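Local coordinates for CurF (Lyngbya majuscula, PDB 5DP2), which catalyses cyclopropane ring formation in curacin A biosynthesis, as an NADP-binding enoyl reductase-type domain of a polyketide synthase, at residues Leu13-Tyr18 with Lys22-Met27; Arg67-Ile72 with Asn77-Val82; Ala188-Ser191 with Val197-Glu200. All coordinates share one frame; numbering follows the deposited sequence. Where two conformers were deposited one is given.

Contact 1: residues Leu13-Tyr18 with Lys22-Met27; sequences LRIPSY and KNLTWM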
loop_
_atom_site.group_PDB
_atom_site.type_symbol
_atom_site.label_atom_id
_atom_site.label_comp_id
_atom_site.label_asym_id
_atom_site.label_seq_id
_atom_site.Cartn_x
_atom_site.Cartn_y
_atom_site.Cartn_z
ATOM N N LEU A 13 3.067 11.656 15.224
ATOM C CA LEU A 13 1.685 11.973 14.828
ATOM C C LEU A 13 0.725 11.119 15.655
ATOM O O LEU A 13 0.843 9.900 15.733
ATOM C CB LEU A 13 1.526 11.676 13.328
ATOM C CG LEU A 13 0.236 12.206 12.698
ATOM C CD1 LEU A 13 0.210 13.709 12.690
ATOM C CD2 LEU A 13 0.138 11.658 11.271
ATOM N N ARG A 14 -0.263 11.795 16.270
ATOM C CA ARG A 14 -1.202 11.150 17.167
ATOM C C ARG A 14 -2.578 11.782 17.017
ATOM O O ARG A 14 -2.719 12.843 16.409
ATOM C CB ARG A 14 -0.717 11.275 18.632
ATOM C CG ARG A 14 0.643 10.634 18.907
ATOM C CD ARG A 14 0.615 9.115 18.908
ATOM N NE ARG A 14 0.140 8.591 20.206
ATOM C CZ ARG A 14 0.929 8.512 21.283
ATOM N NH1 ARG A 14 2.223 8.738 21.209
ATOM N NH2 ARG A 14 0.405 8.181 22.460
ATOM N N ILE A 15 -3.574 11.127 17.602
ATOM C CA ILE A 15 -4.927 11.674 17.700
ATOM C C ILE A 15 -5.431 11.522 19.137
ATOM O O ILE A 15 -5.057 10.584 19.838
ATOM C CB ILE A 15 -5.907 10.982 16.731
ATOM C CG1 ILE A 15 -5.925 9.466 16.910
ATOM C CG2 ILE A 15 -5.611 11.371 15.295
ATOM C CD1 ILE A 15 -6.995 8.750 16.113
ATOM N N PRO A 16 -6.378 12.393 19.538
ATOM C CA PRO A 16 -6.973 12.262 20.861
ATOM C C PRO A 16 -8.166 11.318 20.880
ATOM O O PRO A 16 -8.577 10.857 21.960
ATOM C CB PRO A 16 -7.429 13.685 21.168
ATOM C CG PRO A 16 -7.740 14.277 19.837
ATOM C CD PRO A 16 -6.675 13.702 18.936
ATOM N N SER A 17 -8.761 11.071 19.718
ATOM C CA SER A 17 -10.056 10.402 19.600
ATOM C C SER A 17 -10.264 10.207 18.095
ATOM O O SER A 17 -9.584 10.845 17.277
ATOM C CB SER A 17 -11.200 11.234 20.185
ATOM O OG SER A 17 -11.242 12.517 19.586
ATOM N N TYR A 18 -11.229 9.366 17.741
ATOM C CA TYR A 18 -11.559 9.088 16.342
ATOM C C TYR A 18 -12.622 10.043 15.812
ATOM O O TYR A 18 -13.477 10.544 16.569
ATOM C CB TYR A 18 -12.092 7.669 16.210
ATOM C CG TYR A 18 -11.066 6.607 16.522
ATOM C CD1 TYR A 18 -9.880 6.558 15.824
ATOM C CD2 TYR A 18 -11.266 5.642 17.501
ATOM C CE1 TYR A 18 -8.918 5.588 16.090
ATOM C CE2 TYR A 18 -10.303 4.657 17.774
ATOM C CZ TYR A 18 -9.123 4.643 17.054
ATOM O OH TYR A 18 -8.128 3.699 17.276
ATOM N N LYS A 22 -8.891 16.669 11.235
ATOM C CA LYS A 22 -8.276 17.871 11.791
ATOM C C LYS A 22 -7.691 17.634 13.168
ATOM O O LYS A 22 -6.931 18.463 13.671
ATOM C CB LYS A 22 -9.234 19.059 11.805
ATOM C CG LYS A 22 -10.350 18.944 12.825
ATOM C CD LYS A 22 -11.444 19.994 12.649
ATOM C CE LYS A 22 -11.126 21.286 13.369
ATOM N NZ LYS A 22 -12.241 22.265 13.190
ATOM N N ASN A 23 -8.051 16.538 13.826
ATOM C CA ASN A 23 -7.472 16.261 15.135
ATOM C C ASN A 23 -6.102 15.562 15.104
ATOM O O ASN A 23 -5.493 15.351 16.169
ATOM C CB ASN A 23 -8.426 15.449 15.998
ATOM C CG ASN A 23 -9.681 16.203 16.396
ATOM O OD1 ASN A 23 -9.651 17.400 16.706
ATOM N ND2 ASN A 23 -10.781 15.479 16.459
ATOM N N LEU A 24 -5.579 15.256 13.918
ATOM C CA LEU A 24 -4.186 14.792 13.813
ATOM C C LEU A 24 -3.268 15.892 14.364
ATOM O O LEU A 24 -3.394 17.048 13.985
ATOM C CB LEU A 24 -3.852 14.521 12.352
ATOM C CG LEU A 24 -4.419 13.213 11.798
ATOM C CD1 LEU A 24 -4.466 13.245 10.280
ATOM C CD2 LEU A 24 -3.605 12.027 12.301
ATOM N N THR A 25 -2.332 15.492 15.228
ATOM C CA THR A 25 -1.504 16.381 16.020
ATOM C C THR A 25 -0.067 15.839 16.072
ATOM O O THR A 25 0.115 14.659 16.326
ATOM C CB THR A 25 -2.085 16.419 17.462
ATOM O OG1 THR A 25 -3.472 16.810 17.430
ATOM C CG2 THR A 25 -1.288 17.344 18.373
ATOM N N TRP A 26 0.943 16.698 15.944
ATOM C CA TRP A 26 2.328 16.316 16.194
ATOM C C TRP A 26 2.586 16.439 17.707
ATOM O O TRP A 26 2.709 17.535 18.236
ATOM C CB TRP A 26 3.290 17.189 15.404
ATOM C CG TRP A 26 3.282 16.894 13.917
ATOM C CD1 TRP A 26 2.792 17.683 12.910
ATOM C CD2 TRP A 26 3.799 15.705 13.286
ATOM N NE1 TRP A 26 2.966 17.051 11.700
ATOM C CE2 TRP A 26 3.588 15.844 11.908
ATOM C CE3 TRP A 26 4.427 14.534 13.762
ATOM C CZ2 TRP A 26 3.978 14.867 10.999
ATOM C CZ3 TRP A 26 4.842 13.575 12.847
ATOM C CH2 TRP A 26 4.609 13.747 11.479
ATOM N N MET A 27 2.630 15.304 18.388
ATOM C CA MET A 27 2.816 15.288 19.836
ATOM C C MET A 27 4.290 15.231 20.195
ATOM O O MET A 27 5.062 14.485 19.580
ATOM C CB MET A 27 2.102 14.099 20.437
ATOM C CG MET A 27 0.593 14.242 20.369
ATOM S SD MET A 27 -0.083 15.643 21.277
ATOM C CE MET A 27 -0.084 15.013 22.956
HETATM O O HOH W 1 -10.351 12.545 15.247
#
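Leu13 lays a methyl group on the indole of Trp26. Its CD1 is 4.1 Å from the centroid of the Trp26 six-membered ring and 13° off the ring normal, so this CH-pi contact falls over the middle of the ring. Leu13 CB adds a second touch at Trp26 CZ3, 3.9 Å away. The geometry follows from the first torsion of Leu13: with CG opposite the backbone N (chi1 -169°), the branches extend along the face of the pair shared with Trp26. Leu24 then packs from the other direction, its CD2 3.9 Å from Leu13 CG, and the two leucines cross obliquely. The same Leu24 CD2 reaches Ile15 CG2 at 3.7 Å, but these two side chains run alongside each other and point the same way.

The backbone sets this register. Leu13 and Trp26 form a non-hydrogen-bonded antiparallel pair, while Arg14 and Thr25 form the hydrogen-bonded pair beside it. Arg14 N donates to Thr25 O over 2.9 Å at 155°, and Thr25 N returns a bond to Arg14 O. On the face carrying Arg14, its CB packs on Met27 CG at 3.7 Å, the side chains roughly perpendicular, before the guanidinium leads away to Gln12 and to Glu76 O.

Beyond Ile15 the pairing gives way to loop contacts. Pro16 CD meets Asn23 CB at 3.8 Å, the two side chains crossing at about a right angle. A water that donates to Ser17 O at 2.8 Å and accepts from Asn23 ND2 bridges the ends.

The arrangement is a two-stranded antiparallel hairpin, strands 11-14 and 25-28. Helix 321-329 packs on its hydrophobic face, with Val321 against Leu13 and Trp26 and Phe325 against Leu24; the Trp26 NE1 bond to Ser318 O and the Phe113 contact with Leu13 complete its setting.

Contact 2: residues Arg67-Ile72 with Asn77-Val82; sequences RYRSGI and NLTFGV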
loop_
_atom_site.group_PDB
_atom_site.type_symbol
_atom_site.label_atom_id
_atom_site.label_comp_id
_atom_site.label_asym_id
_atom_site.label_seq_id
_atom_site.Cartn_x
_atom_site.Cartn_y
_atom_site.Cartn_z
ATOM N N ARG A 67 0.570 -1.192 15.963
ATOM C CA ARG A 67 0.029 0.126 15.626
ATOM C C ARG A 67 -0.283 1.006 16.842
ATOM O O ARG A 67 -0.698 2.137 16.661
ATOM C CB ARG A 67 -1.210 0.011 14.753
ATOM C CG ARG A 67 -0.946 -0.406 13.296
ATOM C CD ARG A 67 -0.204 0.623 12.467
ATOM N NE ARG A 67 -0.844 1.943 12.426
ATOM C CZ ARG A 67 -1.937 2.248 11.729
ATOM N NH1 ARG A 67 -2.490 1.407 10.874
ATOM N NH2 ARG A 67 -2.480 3.469 11.878
ATOM N N TYR A 68 -0.070 0.483 18.067
ATOM C CA TYR A 68 -0.391 1.232 19.280
ATOM C C TYR A 68 0.790 1.331 20.209
ATOM O O TYR A 68 1.495 0.338 20.461
ATOM C CB TYR A 68 -1.552 0.563 20.023
ATOM C CG TYR A 68 -2.843 0.543 19.247
ATOM C CD1 TYR A 68 -3.730 1.610 19.323
ATOM C CD2 TYR A 68 -3.209 -0.535 18.456
ATOM C CE1 TYR A 68 -4.936 1.598 18.669
ATOM C CE2 TYR A 68 -4.418 -0.558 17.796
ATOM C CZ TYR A 68 -5.298 0.493 17.918
ATOM O OH TYR A 68 -6.549 0.501 17.317
ATOM N N ARG A 69 0.982 2.504 20.808
ATOM C CA ARG A 69 2.005 2.647 21.825
ATOM C C ARG A 69 1.752 1.683 22.982
ATOM O O ARG A 69 0.633 1.572 23.483
ATOM C CB ARG A 69 2.035 4.089 22.342
ATOM C CG ARG A 69 2.429 5.123 21.297
ATOM C CD ARG A 69 3.780 4.841 20.629
ATOM N NE ARG A 69 4.885 4.763 21.578
ATOM C CZ ARG A 69 5.662 5.789 21.905
ATOM N NH1 ARG A 69 5.505 6.982 21.351
ATOM N NH2 ARG A 69 6.620 5.627 22.814
ATOM N N SER A 70 2.837 0.981 23.373
ATOM C CA SER A 70 2.828 -0.050 24.417
ATOM C C SER A 70 1.980 -1.253 24.088
ATOM O O SER A 70 1.787 -2.136 24.923
ATOM C CB SER A 70 2.404 0.517 25.770
ATOM O OG SER A 70 3.387 1.377 26.260
ATOM N N GLY A 71 1.468 -1.316 22.853
ATOM C CA GLY A 71 0.610 -2.408 22.445
ATOM C C GLY A 71 -0.765 -2.378 23.081
ATOM O O GLY A 71 -1.443 -3.380 23.075
ATOM N N ILE A 72 -1.166 -1.226 23.624
ATOM C CA ILE A 72 -2.442 -1.071 24.319
ATOM C C ILE A 72 -3.411 -0.331 23.387
ATOM O O ILE A 72 -3.159 0.806 22.960
ATOM C CB ILE A 72 -2.269 -0.350 25.669
ATOM C CG1 ILE A 72 -1.430 -1.219 26.597
ATOM C CG2 ILE A 72 -3.628 -0.032 26.282
ATOM C CD1 ILE A 72 -1.090 -0.560 27.907
ATOM N N ASN A 77 -3.450 6.057 21.756
ATOM C CA ASN A 77 -2.200 5.308 21.602
ATOM C C ASN A 77 -1.870 5.001 20.141
ATOM O O ASN A 77 -0.787 4.487 19.865
ATOM C CB ASN A 77 -2.259 4.007 22.405
ATOM C CG ASN A 77 -2.310 4.239 23.896
ATOM O OD1 ASN A 77 -2.121 5.359 24.379
ATOM N ND2 ASN A 77 -2.542 3.155 24.630
ATOM N N LEU A 78 -2.808 5.227 19.224
ATOM C CA LEU A 78 -2.605 4.860 17.810
ATOM C C LEU A 78 -1.491 5.691 17.176
ATOM O O LEU A 78 -1.481 6.917 17.279
ATOM C CB LEU A 78 -3.916 5.077 17.048
ATOM C CG LEU A 78 -3.918 4.636 15.572
ATOM C CD1 LEU A 78 -3.740 3.140 15.400
ATOM C CD2 LEU A 78 -5.204 5.080 14.908
ATOM N N THR A 79 -0.585 4.996 16.475
ATOM C CA THR A 79 0.426 5.651 15.663
ATOM C C THR A 79 0.142 5.378 14.177
ATOM O O THR A 79 -0.682 4.534 13.822
ATOM C CB THR A 79 1.856 5.215 16.052
ATOM O OG1 THR A 79 2.023 3.817 15.807
ATOM C CG2 THR A 79 2.154 5.465 17.506
ATOM N N PHE A 80 0.858 6.124 13.340
ATOM C CA PHE A 80 0.665 6.089 11.896
ATOM C C PHE A 80 2.007 5.946 11.210
ATOM O O PHE A 80 3.041 6.332 11.754
ATOM C CB PHE A 80 -0.027 7.384 11.426
ATOM C CG PHE A 80 -1.319 7.652 12.135
ATOM C CD1 PHE A 80 -2.499 7.101 11.689
ATOM C CD2 PHE A 80 -1.351 8.408 13.307
ATOM C CE1 PHE A 80 -3.677 7.274 12.384
ATOM C CE2 PHE A 80 -2.532 8.595 14.002
ATOM C CZ PHE A 80 -3.697 8.048 13.534
ATOM N N GLY A 81 1.950 5.435 9.984
ATOM C CA GLY A 81 3.133 5.292 9.143
ATOM C C GLY A 81 3.481 3.821 9.012
ATOM O O GLY A 81 4.304 3.287 9.790
ATOM N N VAL A 82 2.861 3.159 8.042
ATOM C CA VAL A 82 3.011 1.741 7.835
ATOM C C VAL A 82 4.172 1.413 6.881
ATOM O O VAL A 82 4.413 0.251 6.550
ATOM C CB VAL A 82 1.672 1.089 7.410
ATOM C CG1 VAL A 82 0.631 1.211 8.516
ATOM C CG2 VAL A 82 1.148 1.672 6.097
#
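Arg67 grips the carbonyl of Thr79 side-on, and this is the tight end of the contact. Both NE and NH2 of Arg67 stand 2.9 Å from Thr79 O, which lies in the guanidinium plane. The two donors approach the carbonyl differently: NH2 comes in its plane, whereas NE sits 35° above it. Bends at chi2 and chi3 curl the arginine back onto the facing segment, where Leu78, Phe80 and Val82 pack obliquely around the guanidinium. Backbone bonding strengthens the grip, since Thr79 N donates almost straight (177°) to Arg67 O. With a methionine in place of Arg67, Thr79 O would probably lose both side-chain donors and Asn55 OD1, another partner of NH2, its mate. Next to it, Leu78 CD1 rests over the Tyr68 ring, 4.1 Å from its centroid and displaced toward the rim, while Tyr68 OH bonds to Glu62 O.

Toward Ile72 and Asn77 the packing thins and solvent approaches. Polar bonds carry this side: Arg69 N donates to Asn77 O over 2.8 Å, and Asn77 ND2 reaches Ile72 O at 2.9 Å from above the carbonyl plane. Arg69 lends its CD to Thr79 CG2, 3.6 Å away, before its charged end departs to Gln29 and Gln12.

A single backbone bridge, Tyr68 with Leu78, thus ties two irregular segments together. The Gly71 N bond to Tyr68 O closes a type II turn that folds the chain at its exposed end. The whole is a folded-back loop between helix 50-57 and strand 83-91 in the GroES-like domain of this enoyl reductase, with the Val82 side chain about 8 Å from the bound NADP.

Contact 3: residues Ala188-Ser191 with Val197-Glu200; sequences ATTS and VLRE. With NAP (NADP nicotinamide-adenine-dinucleotide phosphate), chain B.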
loop_
_atom_site.group_PDB
_atom_site.type_symbol
_atom_site.label_atom_id
_atom_site.label_comp_id
_atom_site.label_asym_id
_atom_site.label_seq_id
_atom_site.Cartn_x
_atom_site.Cartn_y
_atom_site.Cartn_z
ATOM N N ALA A 188 -8.335 -1.294 -16.869
ATOM C CA ALA A 188 -8.303 -0.462 -15.656
ATOM C C ALA A 188 -9.624 0.219 -15.436
ATOM O O ALA A 188 -10.333 0.569 -16.386
ATOM C CB ALA A 188 -7.206 0.584 -15.797
ATOM N N THR A 189 -9.942 0.448 -14.161
ATOM C CA THR A 189 -11.058 1.342 -13.814
ATOM C C THR A 189 -10.551 2.473 -12.935
ATOM O O THR A 189 -9.633 2.313 -12.123
ATOM C CB THR A 189 -12.235 0.629 -13.137
ATOM O OG1 THR A 189 -11.877 0.308 -11.785
ATOM C CG2 THR A 189 -12.675 -0.595 -13.918
ATOM N N THR A 190 -11.171 3.641 -13.098
ATOM C CA THR A 190 -10.878 4.807 -12.273
ATOM C C THR A 190 -12.066 5.773 -12.414
ATOM O O THR A 190 -12.975 5.579 -13.221
ATOM C CB THR A 190 -9.537 5.468 -12.689
ATOM O OG1 THR A 190 -9.212 6.495 -11.779
ATOM C CG2 THR A 190 -9.598 6.071 -14.077
ATOM N N SER A 191 -12.043 6.831 -11.618
ATOM C CA SER A 191 -13.141 7.793 -11.652
ATOM C C SER A 191 -13.112 8.568 -12.979
ATOM O O SER A 191 -12.044 8.737 -13.597
ATOM C CB SER A 191 -13.017 8.737 -10.477
ATOM O OG SER A 191 -13.150 8.049 -9.242
ATOM N N VAL A 197 -6.106 10.565 -17.722
ATOM C CA VAL A 197 -4.776 10.486 -17.154
ATOM C C VAL A 197 -4.209 9.065 -17.341
ATOM O O VAL A 197 -3.057 8.881 -17.744
ATOM C CB VAL A 197 -4.781 10.901 -15.654
ATOM C CG1 VAL A 197 -3.392 10.760 -15.048
ATOM C CG2 VAL A 197 -5.304 12.322 -15.480
ATOM N N LEU A 198 -5.026 8.050 -17.070
ATOM C CA LEU A 198 -4.575 6.670 -17.206
ATOM C C LEU A 198 -4.371 6.291 -18.695
ATOM O O LEU A 198 -3.445 5.547 -19.042
ATOM C CB LEU A 198 -5.528 5.701 -16.550
ATOM C CG LEU A 198 -5.251 5.524 -15.055
ATOM C CD1 LEU A 198 -4.983 6.740 -14.195
ATOM C CD2 LEU A 198 -6.252 4.609 -14.452
ATOM N N ARG A 199 -5.206 6.800 -19.593
ATOM C CA ARG A 199 -4.977 6.558 -21.019
ATOM C C ARG A 199 -3.630 7.171 -21.439
ATOM O O ARG A 199 -2.880 6.538 -22.204
ATOM C CB ARG A 199 -6.157 7.075 -21.849
ATOM C CG ARG A 199 -7.444 6.290 -21.626
ATOM C CD ARG A 199 -8.615 6.820 -22.456
ATOM N NE ARG A 199 -9.819 6.018 -22.220
ATOM C CZ ARG A 199 -11.074 6.448 -22.325
ATOM N NH1 ARG A 199 -11.345 7.697 -22.669
ATOM N NH2 ARG A 199 -12.067 5.630 -22.020
ATOM N N GLU A 200 -3.293 8.356 -20.916
ATOM C CA GLU A 200 -2.015 8.994 -21.243
ATOM C C GLU A 200 -0.828 8.186 -20.717
ATOM O O GLU A 200 0.270 8.214 -21.296
ATOM C CB GLU A 200 -1.966 10.437 -20.727
ATOM C CG GLU A 200 -2.921 11.367 -21.456
ATOM C CD GLU A 200 -2.626 12.835 -21.234
ATOM O OE1 GLU A 200 -1.586 13.158 -20.611
ATOM O OE2 GLU A 200 -3.443 13.670 -21.689
HETATM P PA NAP B . -5.577 4.517 -2.959
HETATM O O1A NAP B . -4.511 5.486 -3.338
HETATM O O2A NAP B . -5.906 3.399 -3.880
HETATM O O5B NAP B . -6.883 5.373 -2.618
HETATM C C5B NAP B . -8.176 4.757 -2.542
HETATM C C4B NAP B . -8.754 4.431 -3.902
HETATM O O4B NAP B . -10.087 4.011 -3.725
HETATM C C3B NAP B . -8.755 5.583 -4.864
HETATM O O3B NAP B . -7.896 5.249 -5.957
HETATM C C2B NAP B . -10.220 5.738 -5.316
HETATM O O2B NAP B . -10.475 5.850 -6.687
HETATM C C1B NAP B . -10.850 4.432 -4.875
HETATM N N9A NAP B . -12.226 4.548 -4.412
HETATM C C8A NAP B . -12.648 4.879 -3.143
HETATM N N7A NAP B . -14.000 4.884 -3.077
HETATM C C5A NAP B . -14.438 4.545 -4.298
HETATM C C6A NAP B . -15.723 4.364 -4.890
HETATM N N6A NAP B . -16.836 4.544 -4.151
HETATM N N1A NAP B . -15.788 4.010 -6.167
HETATM C C2A NAP B . -14.663 3.839 -6.870
HETATM N N3A NAP B . -13.409 3.976 -6.429
HETATM C C4A NAP B . -13.307 4.343 -5.161
HETATM O O3 NAP B . -5.248 3.889 -1.513
HETATM P PN NAP B . -4.208 2.739 -1.114
HETATM O O1N NAP B . -3.596 3.133 0.174
HETATM O O2N NAP B . -3.311 2.411 -2.272
HETATM O O5D NAP B . -5.179 1.547 -0.819
HETATM C C5D NAP B . -5.930 0.972 -1.913
HETATM C C4D NAP B . -7.086 0.107 -1.351
HETATM O O4D NAP B . -6.549 -1.135 -0.977
HETATM C C3D NAP B . -7.749 0.664 -0.085
HETATM O O3D NAP B . -9.104 0.197 -0.057
HETATM C C2D NAP B . -6.920 0.065 1.023
HETATM O O2D NAP B . -7.679 -0.015 2.233
HETATM C C1D NAP B . -6.574 -1.285 0.453
HETATM N N1N NAP B . -5.276 -1.919 0.770
HETATM C C2N NAP B . -5.253 -3.174 1.274
HETATM C C3N NAP B . -4.065 -3.833 1.578
HETATM C C7N NAP B . -4.097 -5.217 2.129
HETATM O O7N NAP B . -3.039 -5.627 2.552
HETATM N N7N NAP B . -5.267 -5.910 2.111
HETATM C C4N NAP B . -2.851 -3.174 1.354
HETATM C C5N NAP B . -2.899 -1.888 0.833
HETATM C C6N NAP B . -4.121 -1.269 0.541
HETATM P P2B NAP B . -10.217 7.172 -7.549
HETATM O O1X NAP B . -8.706 7.359 -7.614
HETATM O O2X NAP B . -10.831 6.822 -8.874
HETATM O O3X NAP B . -10.900 8.308 -6.827
#
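Between Thr190 and Leu198 there is no flat group: the touching side chains are aliphatic or hydroxyl-bearing, so neither ring face nor ring edge enters the contact. Instead the two meet tip to tip, Thr190 CG2 standing 3.7 Å from Leu198 CD2. That same methyl of Leu198 also reaches Ala188 CB at 4.3 Å, a looser touch. Thr190 divides its roles by its first torsion: OG1 lies opposite the backbone N (chi1 -173°), which sends the hydroxyl toward the cofactor and leaves CG2 for the leucine.

On the cofactor side, the phosphate oxygen O2X of NADP is held by Ser191 twice, by OG at 2.6 Å and by the backbone N at 3.0 Å. The approach of Thr190 OG1 to O2X, at 3.3 Å, is weak and unsettled, because Ser168 is its stronger partner. Arg210 NE bonds Ser191 OG and so helps position it.

The contact belongs to a beta-alpha-beta unit of the Rossmann-type domain. Strand 185-190 lies between strands 161-164 and 205-208 in the parallel sheet, and helix 195-200 packs against it through Leu198, which also touches Ala167 and Val206.

Contacts 1 and 2 are neighbours, with centres 12 Å apart: Arg14 CD touches Leu78 O at 3.4 Å, and the hairpin lies directly against the folded-back loop. Contact 3 is remote, its centre about 34 Å from that of contact 1 and about 35 Å from that of contact 2, across the chain's centre from the latter. Contact 1 is partly buried and mixes strand pairing with aromatic packing. Contact 2 is largely buried, yet relies on an arginine and backbone carbonyls where regular strands are lacking. Contact 3, small and buried, joins strand to helix by aliphatic packing, while Ser191 beside it binds the NADP phosphate.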